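Local structure of cystatin-F (Homo sapiens, 2CH9) at residues Val73-Thr78 against Leu103-Glu108; Gln32-Ser37 against Phe51-Ile56; Ile23-Pro28 against Thr57-Gln62. The protein inhibits the cysteine proteases papain and cathepsin L, less tightly than other cystatins, and forms a disulfide-linked homodimer. All coordinates share one frame; numbering follows the deposited sequence.

Contact 1: residues Val73-Thr78 against Leu103-Glu108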
ATOM      1  N   VAL A  73      -7.220  -6.256 -10.503  1.00 55.56           N
ATOM      2  CA  VAL A  73      -7.034  -6.759 -11.861  1.00 55.62           C
ATOM      3  C   VAL A  73      -7.520  -8.216 -11.937  1.00 55.45           C
ATOM      4  O   VAL A  73      -7.249  -9.009 -11.036  1.00 56.21           O
ATOM      5  CB  VAL A  73      -5.541  -6.612 -12.310  0.50 55.46           C
ATOM      6  CG1 VAL A  73      -4.583  -7.038 -11.204  0.50 55.86           C
ATOM      7  CG2 VAL A  73      -5.261  -7.364 -13.611  0.50 55.45           C
ATOM      8  N   GLU A  74      -8.297  -8.545 -12.961  1.00 54.69           N
ATOM      9  CA  GLU A  74      -8.668  -9.924 -13.208  1.00 54.62           C
ATOM     10  C   GLU A  74      -7.668 -10.546 -14.182  1.00 54.31           C
ATOM     11  O   GLU A  74      -7.233  -9.895 -15.131  1.00 54.26           O
ATOM     12  CB  GLU A  74     -10.096 -10.028 -13.742  1.00 54.33           C
ATOM     13  CG  GLU A  74     -11.166  -9.821 -12.666  1.00 57.22           C
ATOM     14  CD  GLU A  74     -12.553  -9.608 -13.240  1.00 60.21           C
ATOM     15  OE1 GLU A  74     -12.833 -10.090 -14.365  1.00 62.33           O
ATOM     16  OE2 GLU A  74     -13.380  -8.958 -12.564  1.00 63.03           O
ATOM     17  N   ILE A  75      -7.287 -11.793 -13.924  1.00 53.70           N
ATOM     18  CA  ILE A  75      -6.395 -12.524 -14.821  1.00 53.25           C
ATOM     19  C   ILE A  75      -7.060 -13.817 -15.274  1.00 53.18           C
ATOM     20  O   ILE A  75      -7.865 -14.388 -14.542  1.00 52.94           O
ATOM     21  CB  ILE A  75      -5.025 -12.806 -14.175  1.00 53.23           C
ATOM     22  CG1 ILE A  75      -5.162 -13.736 -12.961  1.00 53.18           C
ATOM     23  CG2 ILE A  75      -4.342 -11.483 -13.777  1.00 52.44           C
ATOM     24  CD1 ILE A  75      -3.830 -14.265 -12.460  1.00 51.24           C
ATOM     25  N   GLY A  76      -6.737 -14.258 -16.487  1.00 52.57           N
ATOM     26  CA  GLY A  76      -7.344 -15.452 -17.053  1.00 52.39           C
ATOM     27  C   GLY A  76      -6.349 -16.353 -17.755  1.00 52.43           C
ATOM     28  O   GLY A  76      -5.350 -15.879 -18.310  1.00 52.17           O
ATOM     29  N   ARG A  77      -6.624 -17.657 -17.735  1.00 52.33           N
ATOM     30  CA  ARG A  77      -5.757 -18.626 -18.393  1.00 52.24           C
ATOM     31  C   ARG A  77      -5.837 -18.471 -19.910  1.00 52.14           C
ATOM     32  O   ARG A  77      -6.928 -18.358 -20.469  1.00 52.10           O
ATOM     33  CB  ARG A  77      -6.106 -20.053 -17.969  1.00 51.93           C
ATOM     34  CG  ARG A  77      -5.115 -21.083 -18.493  1.00 51.81           C
ATOM     35  CD  ARG A  77      -5.511 -22.513 -18.166  1.00 52.63           C
ATOM     36  NE  ARG A  77      -5.149 -22.910 -16.804  1.00 52.74           N
ATOM     37  CZ  ARG A  77      -5.994 -23.433 -15.920  1.00 55.05           C
ATOM     38  NH1 ARG A  77      -7.266 -23.644 -16.242  1.00 55.42           N
ATOM     39  NH2 ARG A  77      -5.566 -23.763 -14.706  1.00 54.87           N
ATOM     40  N   THR A  78      -4.674 -18.434 -20.564  1.00 52.48           N
ATOM     41  CA  THR A  78      -4.594 -18.378 -22.024  1.00 52.50           C
ATOM     42  C   THR A  78      -4.303 -19.761 -22.612  1.00 52.64           C
ATOM     43  O   THR A  78      -4.105 -20.734 -21.879  1.00 52.32           O
ATOM     44  CB  THR A  78      -3.498 -17.394 -22.515  1.00 52.64           C
ATOM     45  OG1 THR A  78      -2.203 -17.933 -22.227  1.00 53.58           O
ATOM     46  CG2 THR A  78      -3.633 -16.039 -21.860  1.00 52.05           C
ATOM     47  N   LEU A 103      -8.983 -15.492 -12.117  1.00 54.91           N
ATOM     48  CA  LEU A 103      -8.713 -15.087 -10.744  1.00 54.61           C
ATOM     49  C   LEU A 103      -8.891 -13.594 -10.582  1.00 54.03           C
ATOM     50  O   LEU A 103      -8.615 -12.827 -11.507  1.00 53.16           O
ATOM     51  CB  LEU A 103      -7.288 -15.458 -10.326  1.00 54.79           C
ATOM     52  CG  LEU A 103      -6.975 -16.940 -10.103  1.00 55.45           C
ATOM     53  CD1 LEU A 103      -6.437 -17.562 -11.389  1.00 55.27           C
ATOM     54  CD2 LEU A 103      -5.974 -17.106  -8.977  1.00 54.76           C
ATOM     55  N   SER A 104      -9.353 -13.199  -9.398  1.00 53.22           N
ATOM     56  CA  SER A 104      -9.373 -11.806  -8.980  1.00 53.57           C
ATOM     57  C   SER A 104      -8.152 -11.539  -8.123  1.00 53.70           C
ATOM     58  O   SER A 104      -7.954 -12.190  -7.088  1.00 53.54           O
ATOM     59  CB  SER A 104     -10.629 -11.485  -8.159  1.00 53.41           C
ATOM     60  OG  SER A 104     -11.814 -11.678  -8.911  1.00 54.47           O
ATOM     61  N   CYS A 105      -7.346 -10.574  -8.551  1.00 53.99           N
ATOM     62  CA  CYS A 105      -6.119 -10.224  -7.854  1.00 54.85           C
ATOM     63  C   CYS A 105      -6.113  -8.786  -7.347  1.00 54.65           C
ATOM     64  O   CYS A 105      -6.783  -7.913  -7.893  1.00 55.00           O
ATOM     65  CB  CYS A 105      -4.905 -10.421  -8.771  1.00 55.10           C
ATOM     66  SG  CYS A 105      -4.711 -12.075  -9.434  1.00 57.56           S
ATOM     67  N   TYR A 106      -5.354  -8.561  -6.285  1.00 54.49           N
ATOM     68  CA  TYR A 106      -4.917  -7.238  -5.915  1.00 54.15           C
ATOM     69  C   TYR A 106      -3.400  -7.221  -6.067  1.00 54.57           C
ATOM     70  O   TYR A 106      -2.709  -8.143  -5.627  1.00 54.08           O
ATOM     71  CB  TYR A 106      -5.314  -6.899  -4.471  1.00 53.87           C
ATOM     72  CG  TYR A 106      -4.698  -5.591  -4.021  1.00 54.29           C
ATOM     73  CD1 TYR A 106      -5.253  -4.365  -4.411  1.00 51.10           C
ATOM     74  CD2 TYR A 106      -3.525  -5.572  -3.245  1.00 52.48           C
ATOM     75  CE1 TYR A 106      -4.681  -3.166  -4.036  1.00 52.00           C
ATOM     76  CE2 TYR A 106      -2.945  -4.363  -2.860  1.00 52.61           C
ATOM     77  CZ  TYR A 106      -3.537  -3.165  -3.256  1.00 54.07           C
ATOM     78  OH  TYR A 106      -2.978  -1.969  -2.880  1.00 55.42           O
ATOM     79  N   SER A 107      -2.877  -6.181  -6.699  1.00 55.13           N
ATOM     80  CA  SER A 107      -1.448  -6.031  -6.784  1.00 55.60           C
ATOM     81  C   SER A 107      -0.955  -4.617  -6.486  1.00 55.49           C
ATOM     82  O   SER A 107      -1.689  -3.625  -6.644  1.00 55.16           O
ATOM     83  CB  SER A 107      -0.939  -6.473  -8.159  1.00 56.37           C
ATOM     84  OG  SER A 107      -1.305  -5.529  -9.139  1.00 58.70           O
ATOM     85  N   GLU A 108       0.298  -4.549  -6.041  1.00 55.04           N
ATOM     86  CA  GLU A 108       1.039  -3.295  -5.986  1.00 54.24           C
ATOM     87  C   GLU A 108       2.259  -3.482  -6.857  1.00 53.86           C
ATOM     88  O   GLU A 108       2.937  -4.514  -6.779  1.00 53.23           O
ATOM     89  CB  GLU A 108       1.402  -2.937  -4.549  1.00 54.44           C
ATOM     90  CG  GLU A 108       0.172  -2.523  -3.758  1.00 55.64           C
ATOM     91  CD  GLU A 108       0.388  -2.330  -2.276  1.00 56.85           C
ATOM     92  OE1 GLU A 108       1.528  -2.491  -1.755  1.00 59.05           O
ATOM     93  OE2 GLU A 108      -0.619  -2.013  -1.610  1.00 58.37           O
TER
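I75 lays its CG1 against CB of L103, 3.8 Å away, and sends CD1 on along the strand to the sulfur of its diagonal neighbour, with I75 CD1 3.8 Å from C105 SG. CG1 gets there because it stands between the backbone N and the carbonyl carbon (chi1 64°), which turns the longer branch across to the neighbouring strand; the beta-branched isoleucine thus fills the hollow between L103 and C105. The cysteine sulfur, beside its own backbone N and anti to the carbonyl carbon, turns toward I75 and walls that hollow while bonded to C125 in a disulfide. Next along, V73 offers CG1 as a smaller bump toward C105 CB and S107, a fit that is less certain because the valine has two conformers. The small hydroxyl of S107 both borders V73 and reaches S37 of the helix. Beneath these side chains four backbone bonds fix the register, pairing V73 with C105 and I75 with L103; L103 N lies 2.9 Å from I75 O. On the reverse face E74 and S104 form a non-hydrogen-bonded pair, with E74 CG only brushing S104 OG at 4.2 Å while the extended carboxylate pairs with R55; polar residues suit this partly exposed side, where S104 also meets K16 of the second subunit. Antiparallel strands 67-78 and 102-112, joined in this way, are the third and fourth strands of the antiparallel sheet that wraps the long helix in the cystatin fold.

Contact 2: residues Gln32-Ser37 against Phe51-Ile56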
ATOM      1  N   GLN A  32       0.441  -1.271 -18.289  1.00 56.01           N
ATOM      2  CA  GLN A  32       1.747  -1.908 -18.171  1.00 56.38           C
ATOM      3  C   GLN A  32       1.925  -2.513 -16.779  1.00 56.19           C
ATOM      4  O   GLN A  32       2.504  -3.578 -16.637  1.00 55.76           O
ATOM      5  CB  GLN A  32       2.875  -0.925 -18.486  1.00 56.83           C
ATOM      6  CG  GLN A  32       4.274  -1.538 -18.439  1.00 59.70           C
ATOM      7  CD  GLN A  32       4.460  -2.708 -19.429  1.00 63.87           C
ATOM      8  OE1 GLN A  32       4.506  -2.502 -20.648  1.00 66.87           O
ATOM      9  NE2 GLN A  32       4.571  -3.935 -18.902  1.00 63.39           N
ATOM     10  N   ALA A  33       1.405  -1.843 -15.752  1.00 55.63           N
ATOM     11  CA  ALA A  33       1.507  -2.363 -14.387  1.00 54.81           C
ATOM     12  C   ALA A  33       0.713  -3.670 -14.218  1.00 54.73           C
ATOM     13  O   ALA A  33       1.171  -4.608 -13.554  1.00 55.74           O
ATOM     14  CB  ALA A  33       1.073  -1.295 -13.368  1.00 54.36           C
ATOM     15  N   ALA A  34      -0.465  -3.733 -14.835  1.00 54.82           N
ATOM     16  CA  ALA A  34      -1.281  -4.947 -14.828  1.00 54.33           C
ATOM     17  C   ALA A  34      -0.593  -6.105 -15.559  1.00 54.21           C
ATOM     18  O   ALA A  34      -0.748  -7.260 -15.162  1.00 54.61           O
ATOM     19  CB  ALA A  34      -2.648  -4.676 -15.434  1.00 54.13           C
ATOM     20  N   ARG A  35       0.153  -5.793 -16.621  1.00 53.39           N
ATOM     21  CA  ARG A  35       0.988  -6.796 -17.297  1.00 53.18           C
ATOM     22  C   ARG A  35       2.106  -7.309 -16.392  1.00 53.18           C
ATOM     23  O   ARG A  35       2.352  -8.519 -16.326  1.00 52.98           O
ATOM     24  CB  ARG A  35       1.568  -6.250 -18.616  1.00 53.04           C
ATOM     25  CG  ARG A  35       2.526  -7.200 -19.349  1.00 54.58           C
ATOM     26  CD  ARG A  35       1.897  -8.585 -19.668  1.00 54.79           C
ATOM     27  NE  ARG A  35       0.677  -8.471 -20.463  1.00 54.25           N
ATOM     28  CZ  ARG A  35       0.637  -8.280 -21.783  1.00 54.40           C
ATOM     29  NH1 ARG A  35       1.753  -8.190 -22.499  1.00 50.60           N
ATOM     30  NH2 ARG A  35      -0.539  -8.172 -22.390  1.00 54.47           N
ATOM     31  N   TYR A  36       2.799  -6.405 -15.702  1.00 52.95           N
ATOM     32  CA  TYR A  36       3.792  -6.849 -14.716  1.00 53.33           C
ATOM     33  C   TYR A  36       3.199  -7.792 -13.668  1.00 52.79           C
ATOM     34  O   TYR A  36       3.824  -8.792 -13.289  1.00 51.79           O
ATOM     35  CB  TYR A  36       4.438  -5.671 -14.019  1.00 53.18           C
ATOM     36  CG  TYR A  36       5.309  -4.857 -14.914  1.00 55.29           C
ATOM     37  CD1 TYR A  36       6.167  -5.468 -15.834  1.00 55.89           C
ATOM     38  CD2 TYR A  36       5.323  -3.471 -14.814  1.00 54.58           C
ATOM     39  CE1 TYR A  36       6.995  -4.694 -16.658  1.00 57.43           C
ATOM     40  CE2 TYR A  36       6.132  -2.695 -15.630  1.00 55.48           C
ATOM     41  CZ  TYR A  36       6.965  -3.310 -16.537  1.00 54.92           C
ATOM     42  OH  TYR A  36       7.767  -2.531 -17.325  1.00 56.25           O
ATOM     43  N   SER A  37       1.985  -7.473 -13.215  1.00 53.53           N
ATOM     44  CA  SER A  37       1.315  -8.259 -12.174  1.00 53.33           C
ATOM     45  C   SER A  37       1.094  -9.697 -12.619  1.00 53.70           C
ATOM     46  O   SER A  37       1.419 -10.646 -11.889  1.00 53.86           O
ATOM     47  CB  SER A  37      -0.024  -7.622 -11.816  1.00 53.66           C
ATOM     48  OG  SER A  37       0.196  -6.333 -11.308  1.00 54.90           O
ATOM     49  N   PHE A  51      -1.040 -17.138 -17.859  1.00 52.41           N
ATOM     50  CA  PHE A  51      -2.212 -16.306 -17.621  1.00 52.29           C
ATOM     51  C   PHE A  51      -1.959 -14.920 -18.187  1.00 52.54           C
ATOM     52  O   PHE A  51      -0.814 -14.543 -18.399  1.00 52.52           O
ATOM     53  CB  PHE A  51      -2.517 -16.231 -16.128  1.00 51.90           C
ATOM     54  CG  PHE A  51      -3.239 -17.438 -15.593  1.00 52.22           C
ATOM     55  CD1 PHE A  51      -2.639 -18.695 -15.603  1.00 51.99           C
ATOM     56  CD2 PHE A  51      -4.521 -17.313 -15.057  1.00 52.29           C
ATOM     57  CE1 PHE A  51      -3.312 -19.818 -15.096  1.00 52.08           C
ATOM     58  CE2 PHE A  51      -5.203 -18.423 -14.551  1.00 52.36           C
ATOM     59  CZ  PHE A  51      -4.597 -19.679 -14.568  1.00 52.43           C
ATOM     60  N   LYS A  52      -3.031 -14.164 -18.413  1.00 52.82           N
ATOM     61  CA  LYS A  52      -2.939 -12.809 -18.945  1.00 53.34           C
ATOM     62  C   LYS A  52      -3.978 -11.923 -18.254  1.00 53.91           C
ATOM     63  O   LYS A  52      -5.082 -12.384 -17.912  1.00 54.21           O
ATOM     64  CB  LYS A  52      -3.173 -12.842 -20.462  1.00 53.26           C
ATOM     65  CG  LYS A  52      -3.073 -11.515 -21.206  1.00 53.36           C
ATOM     66  CD  LYS A  52      -3.340 -11.727 -22.688  1.00 53.23           C
ATOM     67  CE  LYS A  52      -3.238 -10.441 -23.473  1.00 53.88           C
ATOM     68  NZ  LYS A  52      -3.539 -10.650 -24.926  1.00 55.07           N
ATOM     69  N   GLU A  53      -3.630 -10.659 -18.028  1.00 54.06           N
ATOM     70  CA  GLU A  53      -4.589  -9.733 -17.430  1.00 53.99           C
ATOM     71  C   GLU A  53      -5.823  -9.657 -18.344  1.00 54.10           C
ATOM     72  O   GLU A  53      -5.693  -9.530 -19.570  1.00 53.34           O
ATOM     73  CB  GLU A  53      -3.941  -8.365 -17.185  1.00 54.12           C
ATOM     74  CG  GLU A  53      -3.692  -7.487 -18.435  1.00 54.58           C
ATOM     75  CD  GLU A  53      -2.481  -7.891 -19.272  1.00 54.55           C
ATOM     76  OE1 GLU A  53      -1.761  -8.866 -18.950  1.00 55.31           O
ATOM     77  OE2 GLU A  53      -2.251  -7.217 -20.290  1.00 56.86           O
ATOM     78  N   SER A  54      -7.014  -9.787 -17.757  1.00 54.17           N
ATOM     79  CA  SER A  54      -8.240  -9.764 -18.552  1.00 54.34           C
ATOM     80  C   SER A  54      -9.094  -8.523 -18.317  1.00 54.49           C
ATOM     81  O   SER A  54      -9.829  -8.112 -19.205  1.00 54.62           O
ATOM     82  CB  SER A  54      -9.066 -11.047 -18.365  1.00 54.38           C
ATOM     83  OG  SER A  54      -9.574 -11.172 -17.047  1.00 54.92           O
ATOM     84  N   ARG A  55      -8.994  -7.927 -17.130  1.00 54.75           N
ATOM     85  CA  ARG A  55      -9.792  -6.750 -16.794  1.00 55.10           C
ATOM     86  C   ARG A  55      -9.159  -6.010 -15.630  1.00 54.93           C
ATOM     87  O   ARG A  55      -8.724  -6.626 -14.675  1.00 55.33           O
ATOM     88  CB  ARG A  55     -11.234  -7.162 -16.450  1.00 55.01           C
ATOM     89  CG  ARG A  55     -12.190  -6.016 -16.184  1.00 57.02           C
ATOM     90  CD  ARG A  55     -13.654  -6.447 -16.386  1.00 59.95           C
ATOM     91  NE  ARG A  55     -14.167  -7.211 -15.249  1.00 62.43           N
ATOM     92  CZ  ARG A  55     -15.210  -6.852 -14.500  1.00 64.64           C
ATOM     93  NH1 ARG A  55     -15.883  -5.732 -14.761  1.00 64.40           N
ATOM     94  NH2 ARG A  55     -15.587  -7.619 -13.480  1.00 65.10           N
ATOM     95  N   ILE A  56      -9.111  -4.687 -15.711  1.00 54.55           N
ATOM     96  CA  ILE A  56      -8.647  -3.877 -14.598  1.00 54.03           C
ATOM     97  C   ILE A  56      -9.848  -3.102 -14.100  1.00 54.10           C
ATOM     98  O   ILE A  56     -10.357  -2.225 -14.801  1.00 53.63           O
ATOM     99  CB  ILE A  56      -7.524  -2.918 -15.018  1.00 54.12           C
ATOM    100  CG1 ILE A  56      -6.373  -3.698 -15.633  1.00 54.07           C
ATOM    101  CG2 ILE A  56      -7.055  -2.078 -13.815  1.00 53.42           C
ATOM    102  CD1 ILE A  56      -5.530  -2.886 -16.559  1.00 56.83           C
TER
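E53 carries this contact, rising from its strand toward the helix at A34 and R35. Its CB lies 3.9 Å from the carbonyl O of A34, and CG comes 4.2 Å from A34 CB, where a methyl is small enough to let the strand lie close. CG stands between the backbone N and the carbonyl carbon (chi1 74°), and a second bend at chi2 swings the carboxylate aside to R35. OE1 takes a nearly straight bond from R35 NE at 2.9 Å, in the guanidinium plane; OE2 accepts from R35 NH2 at 2.9 Å through its syn lone pair, a more bent bond. This side-on, two-nitrogen grip pins the helix of the cystatin fold to the strand crossing over it, although the two planes stay 46° apart. R35 in turn curls back at chi2 and chi3 to bring NE round, and its NH1 bridges to D89. With an alanine here in place of R35, E53 and D89 would probably both lose their shared cation, and the glutamate would probably be free to turn away from the helix. Farther along the strand, I56 CD1 presses on A34 CB at 3.6 Å, an apolar patch beneath the charged rim, while K52 stretches past the guanidinium to the carbonyl O of C91.

Contact 3: residues Ile23-Pro28 against Thr57-Gln62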
ATOM      1  N   ILE A  23      -6.749   6.719 -10.618  1.00 55.09           N
ATOM      2  CA  ILE A  23      -6.255   6.865 -11.979  1.00 54.17           C
ATOM      3  C   ILE A  23      -7.121   6.001 -12.892  1.00 53.73           C
ATOM      4  O   ILE A  23      -7.635   4.974 -12.444  1.00 53.38           O
ATOM      5  CB  ILE A  23      -4.731   6.530 -12.060  1.00 54.19           C
ATOM      6  CG1 ILE A  23      -4.143   6.929 -13.430  1.00 54.52           C
ATOM      7  CG2 ILE A  23      -4.447   5.062 -11.649  1.00 52.79           C
ATOM      8  CD1 ILE A  23      -2.616   6.774 -13.494  1.00 54.45           C
ATOM      9  N   LYS A  24      -7.322   6.443 -14.141  1.00 53.03           N
ATOM     10  CA  LYS A  24      -8.132   5.714 -15.122  1.00 52.93           C
ATOM     11  C   LYS A  24      -7.572   4.321 -15.361  1.00 53.38           C
ATOM     12  O   LYS A  24      -6.353   4.140 -15.414  1.00 53.09           O
ATOM     13  CB  LYS A  24      -8.219   6.478 -16.458  1.00 52.87           C
ATOM     14  CG  LYS A  24      -8.747   7.910 -16.337  0.50 52.56           C
ATOM     15  CD  LYS A  24      -9.257   8.454 -17.680  0.50 53.14           C
ATOM     16  CE  LYS A  24      -9.129   9.980 -17.769  0.50 53.78           C
ATOM     17  NZ  LYS A  24      -9.438  10.691 -16.483  0.50 53.36           N
ATOM     18  N   THR A  25      -8.457   3.342 -15.530  1.00 53.97           N
ATOM     19  CA  THR A  25      -8.025   1.933 -15.625  1.00 54.31           C
ATOM     20  C   THR A  25      -7.495   1.586 -17.033  1.00 55.00           C
ATOM     21  O   THR A  25      -7.004   0.482 -17.266  1.00 55.45           O
ATOM     22  CB  THR A  25      -9.160   0.960 -15.200  1.00 54.11           C
ATOM     23  OG1 THR A  25     -10.301   1.171 -16.040  1.00 53.46           O
ATOM     24  CG2 THR A  25      -9.585   1.204 -13.744  1.00 52.86           C
ATOM     25  N   ASN A  26      -7.598   2.532 -17.964  1.00 55.40           N
ATOM     26  CA  ASN A  26      -7.000   2.383 -19.296  1.00 55.78           C
ATOM     27  C   ASN A  26      -5.753   3.256 -19.525  1.00 55.93           C
ATOM     28  O   ASN A  26      -5.267   3.363 -20.655  1.00 56.11           O
ATOM     29  CB  ASN A  26      -8.041   2.588 -20.417  1.00 55.53           C
ATOM     30  CG  ASN A  26      -8.515   4.038 -20.540  1.00 55.84           C
ATOM     31  OD1 ASN A  26      -8.217   4.891 -19.694  1.00 55.01           O
ATOM     32  ND2 ASN A  26      -9.261   4.318 -21.607  1.00 54.90           N
ATOM     33  N   ASP A  27      -5.246   3.870 -18.455  1.00 56.32           N
ATOM     34  CA  ASP A  27      -4.008   4.643 -18.508  1.00 56.46           C
ATOM     35  C   ASP A  27      -2.869   3.711 -18.938  1.00 56.34           C
ATOM     36  O   ASP A  27      -2.752   2.605 -18.414  1.00 56.86           O
ATOM     37  CB  ASP A  27      -3.716   5.263 -17.144  1.00 56.69           C
ATOM     38  CG  ASP A  27      -2.343   5.907 -17.069  1.00 57.63           C
ATOM     39  OD1 ASP A  27      -2.212   7.101 -17.411  1.00 58.96           O
ATOM     40  OD2 ASP A  27      -1.393   5.225 -16.629  1.00 59.04           O
ATOM     41  N   PRO A  28      -2.053   4.140 -19.921  1.00 55.99           N
ATOM     42  CA  PRO A  28      -0.997   3.260 -20.419  1.00 55.60           C
ATOM     43  C   PRO A  28      -0.086   2.722 -19.306  1.00 55.28           C
ATOM     44  O   PRO A  28       0.280   1.555 -19.348  1.00 55.21           O
ATOM     45  CB  PRO A  28      -0.239   4.144 -21.421  1.00 55.82           C
ATOM     46  CG  PRO A  28      -1.253   5.173 -21.863  1.00 55.55           C
ATOM     47  CD  PRO A  28      -2.079   5.440 -20.631  1.00 55.55           C
ATOM     48  N   THR A  57     -10.312  -3.439 -12.898  1.00 53.75           N
ATOM     49  CA  THR A  57     -11.558  -2.871 -12.397  1.00 53.56           C
ATOM     50  C   THR A  57     -11.343  -1.587 -11.600  1.00 53.24           C
ATOM     51  O   THR A  57     -12.171  -0.677 -11.654  1.00 52.21           O
ATOM     52  CB  THR A  57     -12.380  -3.900 -11.582  1.00 53.67           C
ATOM     53  OG1 THR A  57     -11.495  -4.727 -10.825  1.00 54.62           O
ATOM     54  CG2 THR A  57     -13.164  -4.794 -12.517  1.00 54.07           C
ATOM     55  N   ARG A  58     -10.224  -1.512 -10.879  1.00 52.89           N
ATOM     56  CA  ARG A  58      -9.907  -0.349 -10.041  1.00 53.52           C
ATOM     57  C   ARG A  58      -8.406  -0.109 -10.033  1.00 51.94           C
ATOM     58  O   ARG A  58      -7.624  -1.044 -10.164  1.00 51.39           O
ATOM     59  CB  ARG A  58     -10.454  -0.526  -8.606  1.00 53.33           C
ATOM     60  CG  ARG A  58     -11.966  -0.516  -8.552  1.00 54.84           C
ATOM     61  CD  ARG A  58     -12.572  -0.465  -7.150  1.00 57.82           C
ATOM     62  NE  ARG A  58     -12.749  -1.809  -6.593  1.00 66.27           N
ATOM     63  CZ  ARG A  58     -13.375  -2.084  -5.446  1.00 67.54           C
ATOM     64  NH1 ARG A  58     -13.894  -1.104  -4.708  1.00 69.18           N
ATOM     65  NH2 ARG A  58     -13.467  -3.346  -5.024  1.00 67.67           N
ATOM     66  N   ALA A  59      -8.009   1.150  -9.888  1.00 50.97           N
ATOM     67  CA  ALA A  59      -6.592   1.514  -9.937  1.00 50.85           C
ATOM     68  C   ALA A  59      -6.354   2.790  -9.132  1.00 50.95           C
ATOM     69  O   ALA A  59      -7.123   3.757  -9.253  1.00 49.20           O
ATOM     70  CB  ALA A  59      -6.145   1.723 -11.375  1.00 49.73           C
ATOM     71  N   LEU A  60      -5.288   2.779  -8.339  1.00 50.41           N
ATOM     72  CA  LEU A  60      -4.764   3.973  -7.670  1.00 51.46           C
ATOM     73  C   LEU A  60      -3.291   4.052  -8.033  1.00 52.06           C
ATOM     74  O   LEU A  60      -2.669   3.036  -8.318  1.00 52.11           O
ATOM     75  CB  LEU A  60      -4.882   3.897  -6.130  1.00 50.16           C
ATOM     76  CG  LEU A  60      -6.244   3.852  -5.437  1.00 52.43           C
ATOM     77  CD1 LEU A  60      -6.143   3.356  -4.001  1.00 51.75           C
ATOM     78  CD2 LEU A  60      -6.963   5.215  -5.465  1.00 52.12           C
ATOM     79  N   VAL A  61      -2.740   5.259  -8.030  1.00 52.69           N
ATOM     80  CA  VAL A  61      -1.317   5.420  -8.271  1.00 52.19           C
ATOM     81  C   VAL A  61      -0.791   6.355  -7.181  1.00 52.72           C
ATOM     82  O   VAL A  61      -1.459   7.291  -6.774  1.00 51.29           O
ATOM     83  CB  VAL A  61      -1.046   5.965  -9.673  1.00 52.78           C
ATOM     84  CG1 VAL A  61      -1.687   7.368  -9.845  1.00 50.70           C
ATOM     85  CG2 VAL A  61       0.447   5.984  -9.986  1.00 51.94           C
ATOM     86  N   GLN A  62       0.389   6.054  -6.665  1.00 52.55           N
ATOM     87  CA  GLN A  62       0.979   6.885  -5.646  1.00 53.05           C
ATOM     88  C   GLN A  62       2.381   7.271  -6.091  1.00 53.57           C
ATOM     89  O   GLN A  62       3.122   6.424  -6.608  1.00 53.69           O
ATOM     90  CB  GLN A  62       1.004   6.102  -4.332  1.00 52.07           C
ATOM     91  CG  GLN A  62       1.647   6.810  -3.150  1.00 52.14           C
ATOM     92  CD  GLN A  62       1.660   5.930  -1.905  1.00 53.40           C
ATOM     93  OE1 GLN A  62       1.685   4.698  -2.009  1.00 52.80           O
ATOM     94  NE2 GLN A  62       1.603   6.550  -0.729  1.00 54.25           N
TER
HETATM   95  O   HOH W   1      -9.981   3.558 -10.984  1.00 60.13           O
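A single water binds I23 and A59 together: it donates to the carbonyl O of I23 at 3.1 Å and accepts from the backbone N of A59 at 3.3 Å. The direct link beside it is longer than usual in a sheet, with I23 N 3.3 Å from A59 O, and the donor sits well above the carbonyl plane, 44° out of it. The chain is therefore just parting from its neighbour here, and the water takes over where a second backbone bond would otherwise be expected. Side chains add apolar contacts alongside. I23 spreads over two neighbours at once: CG2 lies 3.8 Å from A59 CB, and CD1 reaches 3.8 Å from V61 CG1. With CG1 anti to the backbone N (chi1 -170°) the long branch runs out over the valine and CG2 is left to cover the alanine. Small A59 makes room for this, and V30 of the helix also packs on both I23 and A59. In the cystatin fold this is the end of the short edge strand 21-22, which pairs with strand 49-63; V61 bonds backbone to backbone with K21, and Q62, part of the secondary area of contact, holds the carbonyl of G18, the reactive site, through its amide. Beyond I23 the chain folds into a type I turn from K24 to D27, closed by D27 N on K24 O at 3.2 Å. T25 in that turn swings its methyl inward, CG2 standing 3.8 Å from the T57 carbonyl O, near the classic bulge where T57 and R58 both face E72. D27 ends the turn as the helix N-cap, its short carboxylate accepting from the backbone N of V30.

From the N terminus, contact 3 opens first, as the chain leaves edge strand 21-22 and turns into helix 28-44. Contact 2 opens next, on the helix, and closes first, when strand 49-63 doubles back over it at 51-56; contact 3 then closes on the same strand at 57-62, so contact 2 is nested inside its loop. I56 and T25 touch where the two adjoin. Contact 1 follows in series: strand 67-78 opens it and strand 102-112 closes it. Strands 49-63 and 67-78 are neighbours, and the salt bridge of R55 with E74 joins contacts 2 and 1. Together the three tie the helix, the loop leading into it and the sheet strands together.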